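Local coordinates for DUF3244 domain-containing protein (Bacteroides vulgatus ATCC 8482, PDB 3D33) that is of unknown function but belongs to the DUF3244 family and adopts an immunoglobulin-like beta-sandwich fold, at residues A[29-34]-A[42-47]; A[51-56]-A[91-96]; A[56-61]-A[86-91]. All coordinates share one frame; numbering follows the deposited sequence.

Contact 1: A[29-34]-A[42-47]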
ATOM      1  N   CYS A  29     -13.355  -4.799  -3.713  1.00 31.73           N
ATOM      2  CA  CYS A  29     -12.036  -4.379  -4.186  1.00 28.15           C
ATOM      3  C   CYS A  29     -11.045  -5.530  -4.064  1.00 24.50           C
ATOM      4  O   CYS A  29     -10.972  -6.165  -3.005  1.00 25.43           O
ATOM      5  CB  CYS A  29     -11.553  -3.202  -3.347  1.00 28.88           C
ATOM      6  SG  CYS A  29      -9.993  -2.526  -3.847  1.00 27.72           S
ATOM      7  N   PRO A  30     -10.284  -5.821  -5.137  1.00 23.12           N
ATOM      8  CA  PRO A  30      -9.304  -6.910  -5.042  1.00 22.41           C
ATOM      9  C   PRO A  30      -8.059  -6.655  -4.196  1.00 22.65           C
ATOM     10  O   PRO A  30      -7.334  -7.624  -3.881  1.00 22.12           O
ATOM     11  CB  PRO A  30      -8.863  -7.101  -6.496  1.00 22.97           C
ATOM     12  CG  PRO A  30      -9.022  -5.782  -7.119  1.00 24.00           C
ATOM     13  CD  PRO A  30     -10.294  -5.236  -6.492  1.00 22.43           C
ATOM     14  N   ILE A  31      -7.790  -5.390  -3.856  1.00 21.67           N
ATOM     15  CA  ILE A  31      -6.594  -5.022  -3.109  1.00 20.43           C
ATOM     16  C   ILE A  31      -6.929  -4.886  -1.623  1.00 21.86           C
ATOM     17  O   ILE A  31      -7.851  -4.173  -1.272  1.00 19.20           O
ATOM     18  CB  ILE A  31      -5.996  -3.670  -3.576  1.00 22.41           C
ATOM     19  CG1 ILE A  31      -5.895  -3.581  -5.113  1.00 26.54           C
ATOM     20  CG2 ILE A  31      -4.633  -3.448  -2.882  1.00 20.38           C
ATOM     21  CD1 ILE A  31      -4.932  -4.527  -5.694  1.00 24.87           C
ATOM     22  N   THR A  32      -6.193  -5.599  -0.765  1.00 20.98           N
ATOM     23  CA  THR A  32      -6.311  -5.416   0.694  1.00 20.04           C
ATOM     24  C   THR A  32      -4.906  -5.340   1.291  1.00 19.56           C
ATOM     25  O   THR A  32      -3.931  -5.840   0.719  1.00 20.55           O
ATOM     26  CB  THR A  32      -7.106  -6.558   1.336  1.00 24.68           C
ATOM     27  OG1 THR A  32      -6.468  -7.789   1.054  1.00 24.42           O
ATOM     28  CG2 THR A  32      -8.539  -6.627   0.789  1.00 25.34           C
ATOM     29  N   VAL A  33      -4.791  -4.633   2.405  1.00 18.70           N
ATOM     30  CA  VAL A  33      -3.531  -4.411   3.084  1.00 17.76           C
ATOM     31  C   VAL A  33      -3.744  -4.646   4.596  1.00 18.28           C
ATOM     32  O   VAL A  33      -4.813  -4.287   5.161  1.00 19.75           O
ATOM     33  CB  VAL A  33      -3.003  -2.987   2.828  1.00 19.33           C
ATOM     34  CG1 VAL A  33      -1.795  -2.708   3.715  1.00 18.95           C
ATOM     35  CG2 VAL A  33      -2.689  -2.780   1.343  1.00 19.32           C
ATOM     36  N   PHE A  34      -2.763  -5.272   5.241  1.00 18.49           N
ATOM     37  CA  PHE A  34      -2.730  -5.391   6.717  1.00 19.22           C
ATOM     38  C   PHE A  34      -1.319  -5.218   7.228  1.00 18.78           C
ATOM     39  O   PHE A  34      -0.363  -5.366   6.466  1.00 20.47           O
ATOM     40  CB  PHE A  34      -3.350  -6.713   7.234  1.00 21.17           C
ATOM     41  CG  PHE A  34      -2.683  -7.956   6.718  1.00 19.58           C
ATOM     42  CD1 PHE A  34      -1.578  -8.475   7.352  1.00 25.49           C
ATOM     43  CD2 PHE A  34      -3.180  -8.622   5.599  1.00 25.62           C
ATOM     44  CE1 PHE A  34      -0.960  -9.637   6.881  1.00 25.84           C
ATOM     45  CE2 PHE A  34      -2.572  -9.794   5.131  1.00 27.27           C
ATOM     46  CZ  PHE A  34      -1.471 -10.292   5.773  1.00 25.28           C
ATOM     47  N   LEU A  42       0.456  -6.462   1.315  1.00 18.30           N
ATOM     48  CA  LEU A  42      -0.556  -6.163   0.321  1.00 17.83           C
ATOM     49  C   LEU A  42      -0.875  -7.414  -0.477  1.00 20.44           C
ATOM     50  O   LEU A  42       0.013  -8.117  -0.923  1.00 21.01           O
ATOM     51  CB  LEU A  42      -0.098  -5.059  -0.632  1.00 20.32           C
ATOM     52  CG  LEU A  42      -1.029  -4.714  -1.788  1.00 22.27           C
ATOM     53  CD1 LEU A  42      -0.871  -3.232  -2.196  1.00 23.68           C
ATOM     54  CD2 LEU A  42      -0.829  -5.634  -3.016  1.00 22.92           C
ATOM     55  N   LYS A  43      -2.162  -7.671  -0.635  1.00 19.97           N
ATOM     56  CA  LYS A  43      -2.622  -8.748  -1.513  1.00 20.33           C
ATOM     57  C   LYS A  43      -3.543  -8.202  -2.569  1.00 20.91           C
ATOM     58  O   LYS A  43      -4.308  -7.284  -2.311  1.00 23.33           O
ATOM     59  CB  LYS A  43      -3.318  -9.793  -0.686  1.00 22.19           C
ATOM     60  CG  LYS A  43      -2.342 -10.505   0.226  1.00 26.70           C
ATOM     61  CD  LYS A  43      -2.891 -11.800   0.727  1.00 26.65           C
ATOM     62  CE  LYS A  43      -1.871 -12.510   1.579  1.00 26.32           C
ATOM     63  NZ  LYS A  43      -2.197 -13.957   1.647  1.00 25.76           N
ATOM     64  N   ASN A  44      -3.474  -8.806  -3.752  1.00 18.82           N
ATOM     65  CA  ASN A  44      -4.267  -8.389  -4.891  1.00 19.65           C
ATOM     66  C   ASN A  44      -4.878  -9.673  -5.455  1.00 18.40           C
ATOM     67  O   ASN A  44      -4.159 -10.509  -6.005  1.00 17.06           O
ATOM     68  CB  ASN A  44      -3.389  -7.693  -5.935  1.00 18.71           C
ATOM     69  CG  ASN A  44      -4.165  -7.264  -7.177  1.00 18.56           C
ATOM     70  OD1 ASN A  44      -5.332  -7.611  -7.340  1.00 19.69           O
ATOM     71  ND2 ASN A  44      -3.493  -6.538  -8.076  1.00 22.59           N
ATOM     72  N   ALA A  45      -6.187  -9.815  -5.310  1.00 19.78           N
ATOM     73  CA  ALA A  45      -6.892 -11.045  -5.688  1.00 19.09           C
ATOM     74  C   ALA A  45      -7.110 -11.174  -7.196  1.00 19.45           C
ATOM     75  O   ALA A  45      -7.532 -12.251  -7.679  1.00 20.03           O
ATOM     76  CB  ALA A  45      -8.224 -11.162  -4.964  1.00 22.01           C
ATOM     77  N   SER A  46      -6.835 -10.113  -7.942  1.00 19.45           N
ATOM     78  CA  SER A  46      -7.058 -10.117  -9.390  0.50 21.60           C
ATOM     79  C   SER A  46      -5.966  -9.305 -10.091  1.00 20.87           C
ATOM     80  O   SER A  46      -6.235  -8.210 -10.607  1.00 23.74           O
ATOM     81  CB  SER A  46      -8.454  -9.559  -9.714  0.50 22.32           C
ATOM     82  OG  SER A  46      -9.382  -9.888  -8.698  0.50 23.21           O
ATOM     83  N   PRO A  47      -4.720  -9.827 -10.109  1.00 20.55           N
ATOM     84  CA  PRO A  47      -3.600  -9.104 -10.727  1.00 22.24           C
ATOM     85  C   PRO A  47      -3.906  -8.839 -12.191  1.00 21.31           C
ATOM     86  O   PRO A  47      -4.216  -9.756 -12.927  1.00 22.63           O
ATOM     87  CB  PRO A  47      -2.415 -10.076 -10.585  1.00 24.37           C
ATOM     88  CG  PRO A  47      -2.820 -11.029  -9.534  1.00 21.83           C
ATOM     89  CD  PRO A  47      -4.284 -11.130  -9.573  1.00 21.27           C
TER
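The carboxamide of Asn44 receives the methyl end of Ile31 on one face: Ile31 CD1 stands almost directly above Asn44 CG at 3.2 Å and is nearly equidistant from Asn44 OD1 (3.5 Å) and Asn44 ND2 (3.4 Å), which shows a tight approach over the plane. Towards the other face lies the backbone N of Ser46, which donates to Asn44 OD1 over 3.0 Å from 39° above the carbonyl plane and closes an Asx turn. Beyond the oxygen end, Pro30 CB lies 3.7 Å from Asn44 OD1. With CG anti to the backbone N (chi1 178°) and chi2 close to zero, the amide is carried alongside the proline with its oxygen directed to the turn. Replacing Asn44 by a valine would probably leave Ser46 N without its side-chain acceptor and take the flat support from beneath the Ile31 methyl.

Between the backbones, Thr32 and Lys43 form a hydrogen-bonded antiparallel pair, and Ala45 N donating to Pro30 O (2.9 Å) carries the pairing past the strand ends. Ile31, Val33, Leu42 and Asn44 share one face; there Ile31 CG2 meets Leu42 CD1 at 3.8 Å. Thr32 and Lys43 occupy the exposed other face. Chemically, the hairpin is thus two-sided: its inward face is apolar apart from an amide whose oxygen is engaged by the backbone where the strand ends.

Contact 2: A[51-56]-A[91-96]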
HETATM    1  N   MSE A  51       1.443  -1.718 -11.137  1.00 19.05           N
HETATM    2  CA  MSE A  51       1.087  -0.959  -9.943  0.70 21.60           C
HETATM    3  C   MSE A  51       2.268  -0.167  -9.403  1.00 22.43           C
HETATM    4  O   MSE A  51       3.442  -0.469  -9.676  1.00 21.09           O
HETATM    5  CB  MSE A  51       0.619  -1.885  -8.829  0.70 21.17           C
HETATM    6  CG  MSE A  51      -0.598  -2.706  -9.113  0.70 26.99           C
HETATM    7 SE   MSE A  51      -1.129  -3.574  -7.424  0.53 28.05          SE
HETATM    8  CE  MSE A  51       0.734  -3.899  -6.574  0.70 20.36           C
ATOM      9  N   THR A  52       1.949   0.893  -8.676  1.00 21.96           N
ATOM     10  CA  THR A  52       2.942   1.651  -7.932  1.00 20.67           C
ATOM     11  C   THR A  52       2.457   1.765  -6.506  1.00 19.90           C
ATOM     12  O   THR A  52       1.276   2.044  -6.270  1.00 20.41           O
ATOM     13  CB  THR A  52       3.146   3.066  -8.482  1.00 22.40           C
ATOM     14  OG1 THR A  52       3.638   2.999  -9.831  1.00 22.26           O
ATOM     15  CG2 THR A  52       4.149   3.814  -7.591  1.00 22.33           C
ATOM     16  N   ILE A  53       3.350   1.528  -5.543  1.00 19.25           N
ATOM     17  CA  ILE A  53       3.032   1.692  -4.119  1.00 19.78           C
ATOM     18  C   ILE A  53       3.929   2.842  -3.630  1.00 20.39           C
ATOM     19  O   ILE A  53       5.115   2.866  -3.924  1.00 19.08           O
ATOM     20  CB  ILE A  53       3.328   0.429  -3.289  1.00 19.86           C
ATOM     21  CG1 ILE A  53       2.478  -0.732  -3.797  1.00 25.47           C
ATOM     22  CG2 ILE A  53       3.126   0.692  -1.779  1.00 21.07           C
ATOM     23  CD1 ILE A  53       2.740  -2.061  -3.104  1.00 26.91           C
ATOM     24  N   ARG A  54       3.326   3.809  -2.956  1.00 20.59           N
ATOM     25  CA  ARG A  54       4.060   4.947  -2.412  1.00 21.87           C
ATOM     26  C   ARG A  54       3.628   5.167  -0.956  1.00 18.33           C
ATOM     27  O   ARG A  54       2.441   5.108  -0.624  1.00 20.98           O
ATOM     28  CB  ARG A  54       3.811   6.180  -3.271  1.00 22.91           C
ATOM     29  CG  ARG A  54       4.624   7.385  -2.969  1.00 27.85           C
ATOM     30  CD  ARG A  54       4.513   8.389  -4.160  1.00 29.48           C
ATOM     31  NE  ARG A  54       5.268   7.972  -5.356  1.00 39.74           N
ATOM     32  CZ  ARG A  54       4.762   7.716  -6.579  1.00 42.89           C
ATOM     33  NH1 ARG A  54       3.460   7.783  -6.850  1.00 33.64           N
ATOM     34  NH2 ARG A  54       5.575   7.360  -7.566  1.00 45.19           N
ATOM     35  N   ILE A  55       4.605   5.346  -0.074  1.00 18.87           N
ATOM     36  CA  ILE A  55       4.324   5.616   1.308  1.00 18.61           C
ATOM     37  C   ILE A  55       4.963   6.968   1.625  1.00 17.69           C
ATOM     38  O   ILE A  55       6.151   7.185   1.302  1.00 16.44           O
ATOM     39  CB  ILE A  55       4.874   4.527   2.236  1.00 20.14           C
ATOM     40  CG1 ILE A  55       4.276   3.162   1.890  1.00 21.05           C
ATOM     41  CG2 ILE A  55       4.630   4.875   3.724  1.00 18.40           C
ATOM     42  CD1 ILE A  55       4.843   2.057   2.666  1.00 21.90           C
ATOM     43  N   THR A  56       4.175   7.864   2.210  1.00 16.81           N
ATOM     44  CA  THR A  56       4.540   9.257   2.484  1.00 17.14           C
ATOM     45  C   THR A  56       4.306   9.627   3.965  1.00 16.87           C
ATOM     46  O   THR A  56       3.220   9.353   4.511  1.00 19.84           O
ATOM     47  CB  THR A  56       3.688  10.209   1.563  1.00 18.25           C
ATOM     48  OG1 THR A  56       3.867   9.851   0.185  1.00 17.99           O
ATOM     49  CG2 THR A  56       4.107  11.661   1.764  1.00 18.30           C
ATOM     50  N   LEU A  91      -0.512   5.682   2.595  1.00 19.74           N
ATOM     51  CA  LEU A  91      -0.248   4.605   1.675  1.00 19.92           C
ATOM     52  C   LEU A  91      -1.091   4.762   0.418  1.00 20.43           C
ATOM     53  O   LEU A  91      -2.312   4.906   0.493  1.00 20.33           O
ATOM     54  CB  LEU A  91      -0.582   3.277   2.339  1.00 21.07           C
ATOM     55  CG  LEU A  91      -0.532   2.030   1.491  1.00 21.27           C
ATOM     56  CD1 LEU A  91       0.872   1.752   1.032  1.00 22.32           C
ATOM     57  CD2 LEU A  91      -1.113   0.791   2.239  1.00 22.34           C
ATOM     58  N   GLU A  92      -0.436   4.806  -0.726  1.00 19.56           N
ATOM     59  CA  GLU A  92      -1.153   4.915  -2.001  1.00 19.44           C
ATOM     60  C   GLU A  92      -0.758   3.781  -2.890  1.00 21.22           C
ATOM     61  O   GLU A  92       0.438   3.477  -3.026  1.00 22.48           O
ATOM     62  CB  GLU A  92      -0.779   6.192  -2.728  1.00 21.14           C
ATOM     63  CG  GLU A  92      -1.078   7.452  -2.053  1.00 24.73           C
ATOM     64  CD  GLU A  92      -0.506   8.592  -2.898  1.00 31.20           C
ATOM     65  OE1 GLU A  92      -1.176   8.989  -3.881  1.00 33.59           O
ATOM     66  OE2 GLU A  92       0.655   8.992  -2.660  1.00 28.80           O
ATOM     67  N   ILE A  93      -1.762   3.176  -3.515  1.00 21.57           N
ATOM     68  CA  ILE A  93      -1.560   2.132  -4.504  1.00 21.77           C
ATOM     69  C   ILE A  93      -2.217   2.640  -5.766  1.00 20.51           C
ATOM     70  O   ILE A  93      -3.420   2.949  -5.756  1.00 20.22           O
ATOM     71  CB  ILE A  93      -2.235   0.836  -4.043  1.00 23.04           C
ATOM     72  CG1 ILE A  93      -1.679   0.446  -2.648  1.00 23.86           C
ATOM     73  CG2 ILE A  93      -1.971  -0.278  -4.992  1.00 22.97           C
ATOM     74  CD1 ILE A  93      -2.735   0.361  -1.657  1.00 28.15           C
ATOM     75  N   THR A  94      -1.437   2.767  -6.824  1.00 23.21           N
ATOM     76  CA  THR A  94      -1.969   3.271  -8.079  1.00 20.43           C
ATOM     77  C   THR A  94      -1.744   2.258  -9.192  1.00 22.68           C
ATOM     78  O   THR A  94      -0.765   1.495  -9.179  1.00 25.21           O
ATOM     79  CB  THR A  94      -1.342   4.638  -8.435  1.00 21.57           C
ATOM     80  OG1 THR A  94       0.061   4.478  -8.605  1.00 29.55           O
ATOM     81  CG2 THR A  94      -1.610   5.656  -7.379  1.00 22.99           C
ATOM     82  N   GLY A  95      -2.694   2.194 -10.114  1.00 18.33           N
ATOM     83  CA  GLY A  95      -2.594   1.297 -11.247  1.00 21.09           C
ATOM     84  C   GLY A  95      -2.322   2.064 -12.517  1.00 21.32           C
ATOM     85  O   GLY A  95      -2.680   3.237 -12.627  1.00 21.87           O
ATOM     86  N   THR A  96      -1.658   1.412 -13.463  1.00 20.56           N
ATOM     87  CA  THR A  96      -1.521   1.945 -14.819  1.00 23.46           C
ATOM     88  C   THR A  96      -2.318   1.075 -15.798  1.00 22.48           C
ATOM     89  O   THR A  96      -2.142  -0.153 -15.833  1.00 22.66           O
ATOM     90  CB  THR A  96      -0.037   2.007 -15.224  1.00 24.80           C
ATOM     91  OG1 THR A  96       0.689   2.773 -14.256  1.00 35.00           O
ATOM     92  CG2 THR A  96       0.130   2.642 -16.594  1.00 29.10           C
TER
HETATM   93  O   HOH W   1       1.102   5.061  -5.695  1.00 25.80           O
HETATM   94  O   HOH W   2       0.995   2.290 -11.738  1.00 35.54           O
HETATM   95  O   HOH W   3       2.153   6.936  -9.835  1.00 70.48           O
HETATM   96  O   HOH W   4       1.924   8.048  -0.452  1.00 18.45           O
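Glu92 lies directly across from Arg54, as its hydrogen-bonded antiparallel partner, and its side chain, which crosses that of Arg54 obliquely, can be followed outward from the backbone. Glu92 CB sits 4.0 Å from Arg54 O; the chain then runs extended through CG, so the carboxylate is carried to Arg54 CD, where OE2 ends 4.2 Å from that methylene. At its tip Glu92 OE2 accepts from a water at 2.7 Å, and the same water bonds Thr56 OG1. The evidence is against a salt bridge here: Arg54 NH1 stays 5.2 Å from Glu92 OE2, and the guanidinium and carboxylate planes are turned 62° apart. Arg54 instead has a long, weak ion pair with Glu66 on the neighbouring strand.

On the same face Thr94 OG1 comes 3.4 Å from Thr52 CB, placed between the backbone N and carbonyl carbon by chi1 of 62°. A second water links Thr94 OG1 to Thr52 O, while Thr52 OG1 is bonded to Asp68.

The reverse face is hydrocarbon. Leu91 CD1 touches both isoleucines of the facing strand, with Ile53 CG2 and Ile55 CG1 each 3.8 Å from it. Four backbone bonds, two each in the pairs Thr52–Thr94 and Arg54–Glu92, hold the ladder in register. Strands running 162° apart, with polar residues on one side and branched apolar ones on the side facing the second sheet, are the arrangement of an immunoglobulin-like beta-sandwich.

Contact 3: A[56-61]-A[86-91]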
ATOM      1  N   THR A  56       4.175   7.864   2.210  1.00 16.81           N
ATOM      2  CA  THR A  56       4.540   9.257   2.484  1.00 17.14           C
ATOM      3  C   THR A  56       4.306   9.627   3.965  1.00 16.87           C
ATOM      4  O   THR A  56       3.220   9.353   4.511  1.00 19.84           O
ATOM      5  CB  THR A  56       3.688  10.209   1.563  1.00 18.25           C
ATOM      6  OG1 THR A  56       3.867   9.851   0.185  1.00 17.99           O
ATOM      7  CG2 THR A  56       4.107  11.661   1.764  1.00 18.30           C
ATOM      8  N   ASP A  57       5.299  10.228   4.622  1.00 18.86           N
ATOM      9  CA  ASP A  57       5.122  10.611   6.033  1.00 19.81           C
ATOM     10  C   ASP A  57       4.212  11.839   6.114  1.00 20.50           C
ATOM     11  O   ASP A  57       4.287  12.744   5.273  1.00 22.23           O
ATOM     12  CB  ASP A  57       6.446  10.852   6.749  1.00 21.39           C
ATOM     13  CG  ASP A  57       6.875  12.290   6.699  1.00 21.98           C
ATOM     14  OD1 ASP A  57       7.517  12.665   5.702  1.00 22.92           O
ATOM     15  OD2 ASP A  57       6.563  13.040   7.649  1.00 22.38           O
HETATM   16  N   MSE A  58       3.391  11.897   7.151  1.00 19.73           N
HETATM   17  CA  MSE A  58       2.415  12.981   7.269  0.50 20.22           C
HETATM   18  C   MSE A  58       2.913  14.253   7.981  1.00 21.15           C
HETATM   19  O   MSE A  58       2.194  15.272   8.008  1.00 22.16           O
HETATM   20  CB  MSE A  58       1.152  12.442   7.916  0.50 21.38           C
HETATM   21  CG  MSE A  58       0.492  11.400   7.050  0.50 25.80           C
HETATM   22 SE   MSE A  58      -0.478  12.193   5.583  0.38 27.45          SE
HETATM   23  CE  MSE A  58      -2.032  12.972   6.841  0.50 17.24           C
ATOM     24  N   ALA A  59       4.125  14.207   8.524  1.00 20.90           N
ATOM     25  CA  ALA A  59       4.738  15.357   9.191  1.00 20.39           C
ATOM     26  C   ALA A  59       5.395  16.307   8.205  1.00 19.93           C
ATOM     27  O   ALA A  59       5.306  17.529   8.358  1.00 21.75           O
ATOM     28  CB  ALA A  59       5.778  14.876  10.247  1.00 20.20           C
ATOM     29  N   LYS A  60       6.098  15.760   7.222  1.00 20.14           N
ATOM     30  CA  LYS A  60       6.807  16.558   6.221  1.00 20.48           C
ATOM     31  C   LYS A  60       6.352  16.329   4.776  1.00 20.12           C
ATOM     32  O   LYS A  60       6.722  17.101   3.882  1.00 20.28           O
ATOM     33  CB  LYS A  60       8.292  16.239   6.296  1.00 20.78           C
ATOM     34  CG  LYS A  60       8.918  16.695   7.628  1.00 21.97           C
ATOM     35  CD  LYS A  60      10.332  16.208   7.778  1.00 24.26           C
ATOM     36  CE  LYS A  60      11.035  16.939   8.905  1.00 32.46           C
ATOM     37  NZ  LYS A  60      11.375  18.359   8.559  1.00 38.71           N
ATOM     38  N   GLY A  61       5.583  15.260   4.548  1.00 19.01           N
ATOM     39  CA  GLY A  61       5.090  14.929   3.201  1.00 19.91           C
ATOM     40  C   GLY A  61       6.190  14.309   2.347  1.00 19.45           C
ATOM     41  O   GLY A  61       6.128  14.352   1.107  1.00 19.62           O
ATOM     42  N   ALA A  86       8.596   6.683  13.934  1.00 20.19           N
ATOM     43  CA  ALA A  86       7.279   6.708  14.546  1.00 21.22           C
ATOM     44  C   ALA A  86       6.519   7.936  14.028  1.00 20.03           C
ATOM     45  O   ALA A  86       6.915   9.076  14.251  1.00 23.07           O
ATOM     46  CB  ALA A  86       7.415   6.752  16.073  1.00 20.77           C
ATOM     47  N   GLU A  87       5.430   7.699  13.319  1.00 21.28           N
ATOM     48  CA  GLU A  87       4.733   8.762  12.605  1.00 19.85           C
ATOM     49  C   GLU A  87       3.529   8.106  11.913  1.00 19.44           C
ATOM     50  O   GLU A  87       3.489   6.867  11.792  1.00 20.33           O
ATOM     51  CB  GLU A  87       5.664   9.387  11.538  1.00 22.54           C
ATOM     52  CG  GLU A  87       5.140  10.643  10.850  1.00 21.67           C
ATOM     53  CD  GLU A  87       4.608  11.638  11.846  1.00 27.11           C
ATOM     54  OE1 GLU A  87       5.420  12.367  12.445  1.00 23.90           O
ATOM     55  OE2 GLU A  87       3.377  11.665  12.039  1.00 21.65           O
ATOM     56  N   GLU A  88       2.569   8.921  11.463  1.00 19.25           N
ATOM     57  CA  GLU A  88       1.516   8.433  10.574  1.00 19.18           C
ATOM     58  C   GLU A  88       1.984   8.560   9.145  1.00 19.49           C
ATOM     59  O   GLU A  88       2.657   9.546   8.785  1.00 19.22           O
ATOM     60  CB  GLU A  88       0.211   9.202  10.741  1.00 23.21           C
ATOM     61  CG  GLU A  88      -0.921   8.629   9.904  1.00 23.34           C
ATOM     62  CD  GLU A  88      -2.235   9.300  10.192  1.00 24.42           C
ATOM     63  OE1 GLU A  88      -2.228  10.529  10.360  1.00 29.13           O
ATOM     64  OE2 GLU A  88      -3.258   8.595  10.258  1.00 25.61           O
ATOM     65  N   TYR A  89       1.605   7.562   8.342  1.00 20.91           N
ATOM     66  CA  TYR A  89       1.968   7.465   6.940  1.00 19.22           C
ATOM     67  C   TYR A  89       0.740   7.334   6.063  1.00 21.46           C
ATOM     68  O   TYR A  89      -0.224   6.668   6.441  1.00 20.29           O
ATOM     69  CB  TYR A  89       2.879   6.239   6.699  1.00 21.83           C
ATOM     70  CG  TYR A  89       4.197   6.429   7.379  1.00 21.45           C
ATOM     71  CD1 TYR A  89       5.225   7.096   6.745  1.00 21.29           C
ATOM     72  CD2 TYR A  89       4.386   6.046   8.712  1.00 17.81           C
ATOM     73  CE1 TYR A  89       6.405   7.345   7.389  1.00 15.24           C
ATOM     74  CE2 TYR A  89       5.593   6.271   9.377  1.00 18.93           C
ATOM     75  CZ  TYR A  89       6.607   6.931   8.705  1.00 17.05           C
ATOM     76  OH  TYR A  89       7.803   7.207   9.349  1.00 20.04           O
ATOM     77  N   LYS A  90       0.804   7.944   4.890  1.00 19.26           N
ATOM     78  CA  LYS A  90      -0.180   7.729   3.797  1.00 18.26           C
ATOM     79  C   LYS A  90       0.350   6.653   2.870  1.00 20.66           C
ATOM     80  O   LYS A  90       1.503   6.710   2.434  1.00 20.41           O
ATOM     81  CB  LYS A  90      -0.381   9.017   2.993  1.00 18.17           C
ATOM     82  CG  LYS A  90      -1.350   8.888   1.852  1.00 18.88           C
ATOM     83  CD  LYS A  90      -1.636  10.191   1.124  1.00 19.09           C
ATOM     84  CE  LYS A  90      -0.387  10.746   0.437  1.00 23.23           C
ATOM     85  NZ  LYS A  90      -0.640  12.003  -0.365  1.00 22.15           N
ATOM     86  N   LEU A  91      -0.512   5.682   2.595  1.00 19.74           N
ATOM     87  CA  LEU A  91      -0.248   4.605   1.675  1.00 19.92           C
ATOM     88  C   LEU A  91      -1.091   4.762   0.418  1.00 20.43           C
ATOM     89  O   LEU A  91      -2.312   4.906   0.493  1.00 20.33           O
ATOM     90  CB  LEU A  91      -0.582   3.277   2.339  1.00 21.07           C
ATOM     91  CG  LEU A  91      -0.532   2.030   1.491  1.00 21.27           C
ATOM     92  CD1 LEU A  91       0.872   1.752   1.032  1.00 22.32           C
ATOM     93  CD2 LEU A  91      -1.113   0.791   2.239  1.00 22.34           C
TER
HETATM   94  O   HOH W   4       1.924   8.048  -0.452  1.00 18.45           O
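The ladder between Thr56–Asp57 and Tyr89–Lys90 runs out in an Asx motif, at the point where strand 50-57 gives way to the turn towards strand 63-69. Thr56 and Lys90 form the last hydrogen-bonded pair, Lys90 N donating to Thr56 O over 2.8 Å and Thr56 N to Lys90 O. One further bond, Met58 N to Glu88 O at 3.0 Å, is less straight (150°), which marks the start of the divergence.

Within the turn, Asp57 OD2 accepts from Lys60 N at 2.8 Å, on the syn side and 26° out of the carboxylate plane; Ala59 N reaches the same oxygen in a weak bond. Asp57 OD1 takes Gly62 N, so both carboxylate oxygens are engaged by turn amides.

Tyr89 packs obliquely against the strand end: its CE1 is 3.6 Å from Asp57 CB. Its CG is anti to the carbonyl carbon (chi1 -67°), which lays the ring alongside Asp57, and its hydroxyl bonds to Pro85 O. Nearer the turn, Ala59 CB comes within 3.4 Å of Glu87 OE1, while Glu87 OE2 accepts from Glu88 N.

Strand 87-96 is interior to its sheet here. Its other edge is bonded to strand 100-107 through Glu87 with Lys107 and Tyr89 with Phe105, while Thr56 touches Val63 and Tyr89 touches Val64 of strand 63-69.

In the fold
Contact 1 comes first along the chain and joins the hairpin strands 31-36 and 39-44 of one sheet; contacts 2 and 3 both lie between strands 50-57 and 87-96 of the other. Contact 3 is nested within the loop closed by contact 2, shares Thr56 and Leu91 with it, and has its centre about 14 Å away. Contacts 1 and 2, about 12 Å apart between centres, touch across the sandwich through their side chains, as Leu42 CD1 to Ile93 CG1 (3.8 Å) demonstrates. Contacts 1 and 3, about 22 Å apart between centres, fall on opposite sides of the chain's centre. Together they sample both sheets, the apolar interface between them, and one end of the domain.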